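Local coordinates for Rho-related gtp-binding protein RHOD (Homo sapiens, PDB 2J1L) that belongs to the Rho branch of Ras-like small GTP-binding proteins and holds GDP in a nucleotide pocket at one end of its sheet, at residues 106-111 / 204-209. Numbering follows the deposited sequence.
Sequences ASVLLL and AEVALS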
loop_
_atom_site.group_PDB
_atom_site.type_symbol
_atom_site.label_atom_id
_atom_site.label_comp_id
_atom_site.label_asym_id
_atom_site.label_seq_id
_atom_site.Cartn_x
_atom_site.Cartn_y
_atom_site.Cartn_z
ATOM N N ALA A 106 17.062 5.971 -2.395
ATOM C CA ALA A 106 15.799 6.757 -2.311
ATOM C C ALA A 106 14.666 5.845 -1.932
ATOM O O ALA A 106 14.579 4.745 -2.461
ATOM C CB ALA A 106 15.482 7.452 -3.628
ATOM N N SER A 107 13.794 6.289 -1.032
ATOM C CA SER A 107 12.854 5.375 -0.394
ATOM C C SER A 107 11.439 5.887 -0.290
ATOM O O SER A 107 11.179 7.076 -0.425
ATOM C CB SER A 107 13.346 5.029 1.007
ATOM O OG SER A 107 14.436 4.138 0.917
ATOM N N VAL A 108 10.533 4.948 -0.034
ATOM C CA VAL A 108 9.113 5.227 0.156
ATOM C C VAL A 108 8.434 4.014 0.761
ATOM O O VAL A 108 8.793 2.864 0.475
ATOM C CB VAL A 108 8.407 5.631 -1.164
ATOM C CG1 VAL A 108 8.504 4.526 -2.205
ATOM C CG2 VAL A 108 6.940 6.010 -0.906
ATOM N N LEU A 109 7.469 4.288 1.628
ATOM C CA LEU A 109 6.752 3.271 2.388
ATOM C C LEU A 109 5.332 3.243 1.903
ATOM O O LEU A 109 4.703 4.311 1.785
ATOM C CB LEU A 109 6.715 3.647 3.854
ATOM C CG LEU A 109 7.920 3.300 4.713
ATOM C CD1 LEU A 109 7.725 3.997 6.025
ATOM C CD2 LEU A 109 8.061 1.787 4.912
ATOM N N LEU A 110 4.832 2.044 1.619
ATOM C CA LEU A 110 3.447 1.847 1.272
ATOM C C LEU A 110 2.808 1.163 2.448
ATOM O O LEU A 110 3.060 -0.012 2.700
ATOM C CB LEU A 110 3.303 0.979 0.030
ATOM C CG LEU A 110 4.003 1.458 -1.260
ATOM C CD1 LEU A 110 3.702 0.483 -2.423
ATOM C CD2 LEU A 110 3.576 2.880 -1.624
ATOM N N LEU A 111 2.014 1.924 3.198
ATOM C CA LEU A 111 1.193 1.396 4.273
ATOM C C LEU A 111 -0.109 0.862 3.680
ATOM O O LEU A 111 -0.964 1.636 3.288
ATOM C CB LEU A 111 0.874 2.492 5.286
ATOM C CG LEU A 111 2.033 3.094 6.072
ATOM C CD1 LEU A 111 1.515 3.654 7.427
ATOM C CD2 LEU A 111 3.171 2.085 6.309
ATOM N N ALA A 204 7.339 5.447 -7.066
ATOM C CA ALA A 204 8.586 5.905 -7.678
ATOM C C ALA A 204 8.684 7.431 -7.759
ATOM O O ALA A 204 9.690 8.004 -7.380
ATOM C CB ALA A 204 8.724 5.302 -9.064
ATOM N N GLU A 205 7.641 8.077 -8.268
ATOM C CA GLU A 205 7.639 9.530 -8.415
ATOM C C GLU A 205 7.858 10.169 -7.041
ATOM O O GLU A 205 8.758 10.999 -6.857
ATOM C CB GLU A 205 6.338 10.029 -9.086
ATOM C CG GLU A 205 6.409 10.025 -10.637
ATOM C CD GLU A 205 5.037 10.090 -11.380
ATOM O OE1 GLU A 205 4.134 9.260 -11.116
ATOM O OE2 GLU A 205 4.887 10.956 -12.279
ATOM N N VAL A 206 7.067 9.736 -6.067
ATOM C CA VAL A 206 7.207 10.229 -4.703
ATOM C C VAL A 206 8.631 10.023 -4.135
ATOM O O VAL A 206 9.222 10.966 -3.608
ATOM C CB VAL A 206 6.153 9.599 -3.788
ATOM C CG1 VAL A 206 6.421 9.951 -2.330
ATOM C CG2 VAL A 206 4.767 10.070 -4.222
ATOM N N ALA A 207 9.190 8.818 -4.261
ATOM C CA ALA A 207 10.513 8.535 -3.692
ATOM C C ALA A 207 11.594 9.446 -4.274
ATOM O O ALA A 207 12.422 9.998 -3.544
ATOM C CB ALA A 207 10.883 7.084 -3.907
ATOM N N LEU A 208 11.565 9.609 -5.591
ATOM C CA LEU A 208 12.535 10.438 -6.289
ATOM C C LEU A 208 12.339 11.933 -6.020
ATOM O O LEU A 208 13.314 12.677 -5.944
ATOM C CB LEU A 208 12.506 10.128 -7.791
ATOM C CG LEU A 208 13.033 8.715 -8.096
ATOM C CD1 LEU A 208 12.558 8.202 -9.449
ATOM C CD2 LEU A 208 14.552 8.684 -8.024
ATOM N N SER A 209 11.096 12.368 -5.851
ATOM C CA SER A 209 10.821 13.776 -5.561
ATOM C C SER A 209 11.338 14.235 -4.185
ATOM O O SER A 209 11.509 15.442 -3.978
ATOM C CB SER A 209 9.330 14.076 -5.687
ATOM O OG SER A 209 8.583 13.245 -4.819
#
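The N-terminal half of strand segment 106-111 meets segment 204-209, the last turn and a half of helix 196-209, the two short axes approaching to 6.9 Å and running at 132° to each other. Ser107 and Ala207 mark the crossing, with their CA atoms 5.1 Å apart. So close a passage fits the small side chain at the helix position that faces the strand: the methyl of Ala207 is turned toward the strand, and Ala207 CB lies 3.5 Å from Ser107 O, touching the backbone while the Ser107 side chain leaves from the other face of the sheet. Two strand residues with side chains on the helix face lie on either side of Ser107. Val108 CG1 packs against Ala207 CB at 3.9 Å. Its second branch, CG2, stands anti to the backbone N and reaches to 4.2 Å from Val206 CG1, so the valine fork spans two successive helix residues. On the other side, Ala106 CB approaches the helix backbone, 4.0 Å from Ala207 O. No hydrogen bond joins the segments; the interface is apolar side chains and backbone, mostly buried, with 208 Å² covered in total. The strand uses its own polar groups within the sheet, Ala106 and Val108 bonding through their backbones to Lys36 and Val38 of the adjacent parallel strand 34-41. Ala207 also touches Val35 of that strand, and Val206 touches Pro140 in the loop leading into strand 141-146, so the helix end reaches past strand 106-111 on both sides. On the opposite sheet face, Leu109 and Leu111 pack against helix 118-135. The contact thus belongs to the three-layer alpha/beta sandwich of the Ras-like G-domain, where the C-terminal helix closes over one face of the central sheet.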